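Local coordinates for staphylococcal enterotoxin-like toxin (Staphylococcus aureus, PDB 4DXF), which belongs to the staphylococcal superantigen-like family of toxins and probably binds host carbohydrate, at residues R112-D117 / I122-S127; K147-I150 / N154-G157. All blocks are in the same frame, centred on the assembly; numbering follows the deposited sequence.

Contact 1: R112-D117 / I122-S127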
ATOM      1  N   ARG A 112     -14.938  -9.039   1.951  1.00 27.01           N
ATOM      2  CA  ARG A 112     -15.476 -10.391   2.228  1.00 26.26           C
ATOM      3  C   ARG A 112     -14.243 -11.275   2.278  1.00 25.34           C
ATOM      4  O   ARG A 112     -13.476 -11.291   1.289  1.00 25.44           O
ATOM      5  CB  ARG A 112     -16.357 -10.840   1.045  1.00 28.40           C
ATOM      6  CG  ARG A 112     -17.604  -9.916   0.751  1.00 32.10           C
ATOM      7  CD  ARG A 112     -18.148 -10.106  -0.682  1.00 44.94           C
ATOM      8  NE  ARG A 112     -19.451  -9.447  -0.853  1.00 54.13           N
ATOM      9  CZ  ARG A 112     -20.513  -9.668  -0.059  1.00 57.67           C
ATOM     10  NH1 ARG A 112     -20.421 -10.512   0.973  1.00 58.69           N
ATOM     11  NH2 ARG A 112     -21.665  -9.032  -0.274  1.00 56.71           N
ATOM     12  N   ILE A 113     -14.110 -12.053   3.369  1.00 23.95           N
ATOM     13  CA  ILE A 113     -12.888 -12.810   3.669  1.00 23.34           C
ATOM     14  C   ILE A 113     -13.223 -14.278   3.750  1.00 24.74           C
ATOM     15  O   ILE A 113     -14.123 -14.628   4.510  1.00 25.85           O
ATOM     16  CB  ILE A 113     -12.278 -12.373   4.963  1.00 21.42           C
ATOM     17  CG1 ILE A 113     -11.928 -10.873   4.792  1.00 20.99           C
ATOM     18  CG2 ILE A 113     -10.965 -13.215   5.271  1.00 23.72           C
ATOM     19  CD1 ILE A 113     -11.856 -10.069   6.100  1.00 23.15           C
ATOM     20  N   THR A 114     -12.544 -15.088   2.940  1.00 23.97           N
ATOM     21  CA  THR A 114     -12.780 -16.514   3.065  1.00 25.65           C
ATOM     22  C   THR A 114     -11.428 -17.074   3.463  1.00 26.24           C
ATOM     23  O   THR A 114     -10.419 -16.771   2.793  1.00 26.44           O
ATOM     24  CB  THR A 114     -13.268 -17.189   1.751  1.00 25.79           C
ATOM     25  OG1 THR A 114     -14.463 -16.598   1.199  1.00 28.78           O
ATOM     26  CG2 THR A 114     -13.541 -18.709   1.961  1.00 24.66           C
ATOM     27  N   LYS A 115     -11.397 -17.909   4.525  1.00 25.90           N
ATOM     28  CA  LYS A 115     -10.155 -18.445   4.976  1.00 26.45           C
ATOM     29  C   LYS A 115     -10.223 -19.966   5.153  1.00 28.36           C
ATOM     30  O   LYS A 115     -11.201 -20.416   5.687  1.00 27.15           O
ATOM     31  CB  LYS A 115      -9.845 -17.820   6.304  1.00 27.24           C
ATOM     32  CG  LYS A 115      -8.581 -18.442   7.018  1.00 29.72           C
ATOM     33  CD  LYS A 115      -8.050 -17.633   8.179  1.00 32.96           C
ATOM     34  CE  LYS A 115      -8.963 -17.605   9.379  1.00 32.83           C
ATOM     35  NZ  LYS A 115      -8.191 -17.150  10.564  1.00 34.10           N
ATOM     36  N   GLU A 116      -9.210 -20.694   4.669  1.00 29.25           N
ATOM     37  CA  GLU A 116      -9.104 -22.156   4.871  1.00 32.47           C
ATOM     38  C   GLU A 116      -7.799 -22.473   5.546  1.00 33.80           C
ATOM     39  O   GLU A 116      -6.740 -22.205   4.974  1.00 33.38           O
ATOM     40  CB  GLU A 116      -9.142 -22.888   3.542  1.00 32.01           C
ATOM     41  CG  GLU A 116      -9.034 -24.429   3.721  1.00 39.35           C
ATOM     42  CD  GLU A 116      -9.403 -25.256   2.487  1.00 45.64           C
ATOM     43  OE1 GLU A 116      -9.555 -24.704   1.364  1.00 49.03           O
ATOM     44  OE2 GLU A 116      -9.487 -26.498   2.646  1.00 48.99           O
ATOM     45  N   ASP A 117      -7.866 -23.053   6.750  1.00 35.32           N
ATOM     46  CA  ASP A 117      -6.648 -23.294   7.511  1.00 37.05           C
ATOM     47  C   ASP A 117      -6.054 -24.649   7.080  1.00 37.92           C
ATOM     48  O   ASP A 117      -6.585 -25.323   6.177  1.00 37.17           O
ATOM     49  CB  ASP A 117      -6.884 -23.162   9.021  1.00 38.21           C
ATOM     50  CG  ASP A 117      -7.813 -24.254   9.567  1.00 40.10           C
ATOM     51  OD1 ASP A 117      -7.921 -25.334   8.922  1.00 40.88           O
ATOM     52  OD2 ASP A 117      -8.422 -24.017  10.632  1.00 43.93           O
ATOM     53  N   ILE A 122     -13.091 -24.026   7.032  1.00 31.97           N
ATOM     54  CA  ILE A 122     -13.368 -22.858   6.132  1.00 30.96           C
ATOM     55  C   ILE A 122     -14.199 -21.834   6.913  1.00 30.17           C
ATOM     56  O   ILE A 122     -15.298 -22.147   7.357  1.00 27.79           O
ATOM     57  CB  ILE A 122     -14.034 -23.349   4.833  1.00 32.22           C
ATOM     58  CG1 ILE A 122     -13.077 -24.361   4.182  1.00 33.05           C
ATOM     59  CG2 ILE A 122     -14.401 -22.151   3.830  1.00 32.04           C
ATOM     60  CD1 ILE A 122     -13.400 -24.747   2.792  1.00 32.92           C
ATOM     61  N   SER A 123     -13.678 -20.614   7.087  1.00 30.40           N
ATOM     62  CA  SER A 123     -14.412 -19.567   7.828  1.00 30.07           C
ATOM     63  C   SER A 123     -14.705 -18.398   6.860  1.00 31.29           C
ATOM     64  O   SER A 123     -14.083 -18.293   5.790  1.00 28.80           O
ATOM     65  CB  SER A 123     -13.617 -19.053   9.066  1.00 30.51           C
ATOM     66  OG  SER A 123     -12.332 -18.483   8.718  1.00 33.55           O
ATOM     67  N   HIS A 124     -15.665 -17.550   7.238  1.00 31.47           N
ATOM     68  CA  HIS A 124     -16.049 -16.413   6.398  1.00 33.68           C
ATOM     69  C   HIS A 124     -16.074 -15.206   7.338  1.00 33.61           C
ATOM     70  O   HIS A 124     -16.390 -15.332   8.532  1.00 33.18           O
ATOM     71  CB  HIS A 124     -17.424 -16.631   5.744  1.00 34.01           C
ATOM     72  CG  HIS A 124     -17.513 -17.846   4.869  1.00 39.11           C
ATOM     73  ND1 HIS A 124     -16.952 -17.911   3.610  1.00 42.79           N
ATOM     74  CD2 HIS A 124     -18.099 -19.048   5.075  1.00 42.76           C
ATOM     75  CE1 HIS A 124     -17.187 -19.097   3.080  1.00 42.51           C
ATOM     76  NE2 HIS A 124     -17.867 -19.814   3.956  1.00 44.61           N
ATOM     77  N   ASP A 125     -15.699 -14.036   6.860  1.00 32.58           N
ATOM     78  CA  ASP A 125     -15.702 -12.859   7.756  1.00 32.81           C
ATOM     79  C   ASP A 125     -15.936 -11.669   6.828  1.00 31.37           C
ATOM     80  O   ASP A 125     -15.845 -11.809   5.601  1.00 31.07           O
ATOM     81  CB  ASP A 125     -14.380 -12.734   8.545  1.00 33.64           C
ATOM     82  CG  ASP A 125     -14.389 -11.617   9.618  1.00 40.34           C
ATOM     83  OD1 ASP A 125     -15.503 -11.262  10.136  1.00 45.12           O
ATOM     84  OD2 ASP A 125     -13.269 -11.083   9.938  1.00 45.02           O
ATOM     85  N   VAL A 126     -16.249 -10.537   7.436  1.00 30.86           N
ATOM     86  CA  VAL A 126     -16.635  -9.345   6.729  1.00 31.81           C
ATOM     87  C   VAL A 126     -16.043  -8.136   7.472  1.00 30.97           C
ATOM     88  O   VAL A 126     -15.782  -8.135   8.708  1.00 30.49           O
ATOM     89  CB  VAL A 126     -18.173  -9.260   6.535  1.00 32.71           C
ATOM     90  CG1 VAL A 126     -18.681 -10.523   5.867  1.00 33.57           C
ATOM     91  CG2 VAL A 126     -18.885  -9.039   7.879  1.00 35.17           C
ATOM     92  N   SER A 127     -15.704  -7.122   6.685  1.00 32.27           N
ATOM     93  CA  SER A 127     -15.299  -5.866   7.254  1.00 32.37           C
ATOM     94  C   SER A 127     -15.729  -4.767   6.272  1.00 32.23           C
ATOM     95  O   SER A 127     -16.406  -5.025   5.283  1.00 31.51           O
ATOM     96  CB  SER A 127     -13.794  -5.863   7.606  1.00 32.86           C
ATOM     97  OG  SER A 127     -12.978  -5.536   6.501  1.00 35.87           O
TER
HETATM   98  O   HOH W   1     -10.573 -20.973   8.680  1.00 32.09           O

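Contact 2: K147-I150 / N154-G157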
ATOM      1  N   LYS A 147      -2.236  -5.714   6.934  1.00 20.55           N
ATOM      2  CA  LYS A 147      -2.152  -5.463   8.319  1.00 20.12           C
ATOM      3  C   LYS A 147      -3.427  -5.853   9.009  1.00 20.97           C
ATOM      4  O   LYS A 147      -3.350  -6.540  10.050  1.00 22.65           O
ATOM      5  CB  LYS A 147      -1.839  -3.973   8.613  1.00 20.56           C
ATOM      6  CG  LYS A 147      -1.682  -3.704  10.088  1.00 21.67           C
ATOM      7  CD  LYS A 147      -1.267  -2.237  10.384  1.00 21.77           C
ATOM      8  CE  LYS A 147       0.262  -2.116  10.373  1.00 28.87           C
ATOM      9  NZ  LYS A 147       0.704  -0.721  10.650  1.00 29.40           N
ATOM     10  N   GLN A 148      -4.564  -5.396   8.510  1.00 21.52           N
ATOM     11  CA  GLN A 148      -5.863  -5.769   9.072  1.00 22.95           C
ATOM     12  C   GLN A 148      -6.052  -7.299   9.123  1.00 24.25           C
ATOM     13  O   GLN A 148      -6.587  -7.860  10.122  1.00 24.28           O
ATOM     14  CB  GLN A 148      -6.971  -5.164   8.261  1.00 24.81           C
ATOM     15  CG  GLN A 148      -8.369  -5.523   8.824  1.00 28.36           C
ATOM     16  CD  GLN A 148      -9.480  -5.180   7.838  1.00 33.99           C
ATOM     17  OE1 GLN A 148      -9.411  -4.163   7.146  1.00 33.06           O
ATOM     18  NE2 GLN A 148     -10.521  -6.026   7.771  1.00 33.97           N
ATOM     19  N   LEU A 149      -5.598  -7.972   8.087  1.00 21.86           N
ATOM     20  CA  LEU A 149      -5.830  -9.439   8.011  1.00 23.39           C
ATOM     21  C   LEU A 149      -4.955 -10.172   8.969  1.00 24.39           C
ATOM     22  O   LEU A 149      -5.376 -11.260   9.495  1.00 24.48           O
ATOM     23  CB  LEU A 149      -5.590  -9.943   6.559  1.00 22.55           C
ATOM     24  CG  LEU A 149      -6.611  -9.520   5.488  1.00 21.49           C
ATOM     25  CD1 LEU A 149      -6.090  -9.877   4.132  1.00 21.93           C
ATOM     26  CD2 LEU A 149      -8.037 -10.084   5.701  1.00 21.57           C
ATOM     27  N   ILE A 150      -3.730  -9.668   9.161  1.00 23.98           N
ATOM     28  CA  ILE A 150      -2.849 -10.139  10.217  1.00 25.95           C
ATOM     29  C   ILE A 150      -3.501  -9.977  11.582  1.00 27.77           C
ATOM     30  O   ILE A 150      -3.570 -10.947  12.367  1.00 26.45           O
ATOM     31  CB  ILE A 150      -1.443  -9.472  10.171  1.00 25.79           C
ATOM     32  CG1 ILE A 150      -0.781  -9.813   8.827  1.00 24.09           C
ATOM     33  CG2 ILE A 150      -0.608  -9.797  11.449  1.00 27.85           C
ATOM     34  CD1 ILE A 150       0.549  -9.034   8.551  1.00 21.74           C
ATOM     35  N   ASN A 154      -5.629 -13.568  11.443  1.00 27.72           N
ATOM     36  CA  ASN A 154      -4.413 -14.336  11.633  1.00 29.49           C
ATOM     37  C   ASN A 154      -3.622 -14.646  10.370  1.00 28.99           C
ATOM     38  O   ASN A 154      -2.898 -15.662  10.273  1.00 29.59           O
ATOM     39  CB  ASN A 154      -4.660 -15.615  12.493  1.00 31.53           C
ATOM     40  CG  ASN A 154      -3.381 -16.121  13.135  1.00 32.99           C
ATOM     41  OD1 ASN A 154      -2.482 -15.321  13.497  1.00 37.18           O
ATOM     42  ND2 ASN A 154      -3.265 -17.457  13.269  1.00 36.73           N
ATOM     43  N   LEU A 155      -3.685 -13.729   9.377  1.00 26.55           N
ATOM     44  CA  LEU A 155      -2.834 -13.925   8.239  1.00 24.66           C
ATOM     45  C   LEU A 155      -1.400 -13.946   8.673  1.00 24.73           C
ATOM     46  O   LEU A 155      -0.948 -13.199   9.543  1.00 24.44           O
ATOM     47  CB  LEU A 155      -3.022 -12.829   7.170  1.00 25.50           C
ATOM     48  CG  LEU A 155      -2.126 -12.989   5.925  1.00 21.71           C
ATOM     49  CD1 LEU A 155      -2.650 -13.992   4.959  1.00 21.13           C
ATOM     50  CD2 LEU A 155      -2.240 -11.543   5.308  1.00 22.95           C
ATOM     51  N   TYR A 156      -0.677 -14.847   8.045  1.00 26.69           N
ATOM     52  CA  TYR A 156       0.732 -15.110   8.340  1.00 27.49           C
ATOM     53  C   TYR A 156       0.939 -15.730   9.710  1.00 30.25           C
ATOM     54  O   TYR A 156       2.043 -15.676  10.243  1.00 30.79           O
ATOM     55  CB  TYR A 156       1.669 -13.918   8.089  1.00 28.61           C
ATOM     56  CG  TYR A 156       1.515 -13.329   6.704  1.00 26.58           C
ATOM     57  CD1 TYR A 156       1.449 -14.142   5.559  1.00 24.24           C
ATOM     58  CD2 TYR A 156       1.415 -11.927   6.533  1.00 25.37           C
ATOM     59  CE1 TYR A 156       1.310 -13.595   4.261  1.00 22.73           C
ATOM     60  CE2 TYR A 156       1.275 -11.377   5.262  1.00 22.55           C
ATOM     61  CZ  TYR A 156       1.174 -12.174   4.131  1.00 22.10           C
ATOM     62  OH  TYR A 156       1.000 -11.725   2.796  1.00 23.76           O
ATOM     63  N   GLY A 157      -0.128 -16.338  10.225  1.00 31.14           N
ATOM     64  CA  GLY A 157      -0.084 -17.056  11.498  1.00 32.89           C
ATOM     65  C   GLY A 157       0.045 -18.527  11.152  1.00 33.10           C
ATOM     66  O   GLY A 157       1.151 -19.003  10.917  1.00 34.13           O
TER

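Contact 1: R112-D117 / I122-S127
Strands 112-116 and 122-127 form an antiparallel beta hairpin at the margin of the mixed sheet of the beta-grasp domain, their axes 4.7 Å apart and inclined at 158°. Two hydrogen-bonded pairs, Ile113 with Asp125 and Lys115 with Ser123, hold them together. Within these, Lys115 N reaches Ser123 O at 3.0 Å and Asp125 N meets Ile113 O at 2.9 Å. Ile113, Lys115, Ser123 and Asp125 share the face toward helix 138-153, while Thr114, Glu116, Ile122 and His124 stand on the other. Strand 196-203 flanks 112-116 on its far side, so 122-127 is an edge strand within the chain.

On the outer face Thr114 and His124 run side by side. Thr114 OG1 lies at the rim of the imidazole, near its plane, but stops 3.7 Å from His124 ND1, too far for a hydrogen bond. Thr114 CG2 meets Ile122 CG2 at 4.0 Å, and the flank of the extended Glu116 chain passes the ethyl arm of Ile122.

On the face toward the helix, Ile113 is buried against Leu149, and beside it the carboxylate of Asp125 is held twice: OD2 by the side-chain amide of Asn153 and OD1, weakly, by Val126 N. Lys115 bends at chi3 (69°), which lets NZ bond to Asn153 O and brings CE within 3.5 Å of Ser123 OG. A water bridges the two residues by way of the backbone, donating to Lys115 O at 3.1 Å and lying 3.0 Å from Ser123 OG.

Contact 2: K147-I150 / N154-G157
Segment 154-157 doubles back from the C-terminal end of helix 138-153 as a type II beta turn, and Leu155 N reaches past the last helical turn to Leu149 O in a nearly straight bond, 3.0 Å long with 174° at the hydrogen. The reversal begins at Asn154, the first residue to leave the helix, whose positive phi (59°) is the left-handed conformation often found where a helix stops. Its own N-H makes a weak bond to Ile150 O, 3.5 Å away. Leu155 N approaches Leu149 O from above the carbonyl plane. Gly157 N closes the turn onto Asn154 O at 2.9 Å, with Leu155 and Tyr156 at its corners; Tyr156 takes the second corner with positive phi.

The apolar side chains fill the angle between helix and turn. Leu155 turns its CB toward the helix, against Leu149 CB at 3.9 Å, and Leu155 CD2 touches that same Leu149 CB. Ile150 meets the turn from the helix: CG1 comes within 3.5 Å of the carbonyl oxygen Leu155 O. With CG1 anti to the carbonyl carbon (chi1 -61°) and the chain extended beyond it, Ile150 carries CD1 on to the tyrosine.

Leu155 CG stands over the centre of one face of the Tyr156 ring, while Ile150 arrives at an edge near the ring plane. Beyond the turn, helix 17-22 packs on the tyrosine through Leu19 and Arg20, and the phenol OH is fixed by Leu178 O and the guanidinium of Arg146. At the edge itself, Ile150 CD1 sits 3.6 Å from Tyr156 CD2.

Both contacts belong to the beta-grasp domain and share helix 138-153, which contact 2 finishes and which contact 1 faces from the sheet. Contact 1 lies near the surface and depends on backbone bonds between strands, with mostly polar or exposed side chains around them, Ile113 being the buried exception; contact 2 is buried and joins a helix end to the turn after it by a backbone bond and apolar side chains. Their centres are about 12 Å apart, and they meet directly: Ile113 CD1 packs on Leu149 CD2 at 3.8 Å, while Ser127 OG and Gln148 NE2 probably share a hydrogen bond. Asn153, between the segments of contact 2, ties the helix to contact 1 by both its backbone and its side chain.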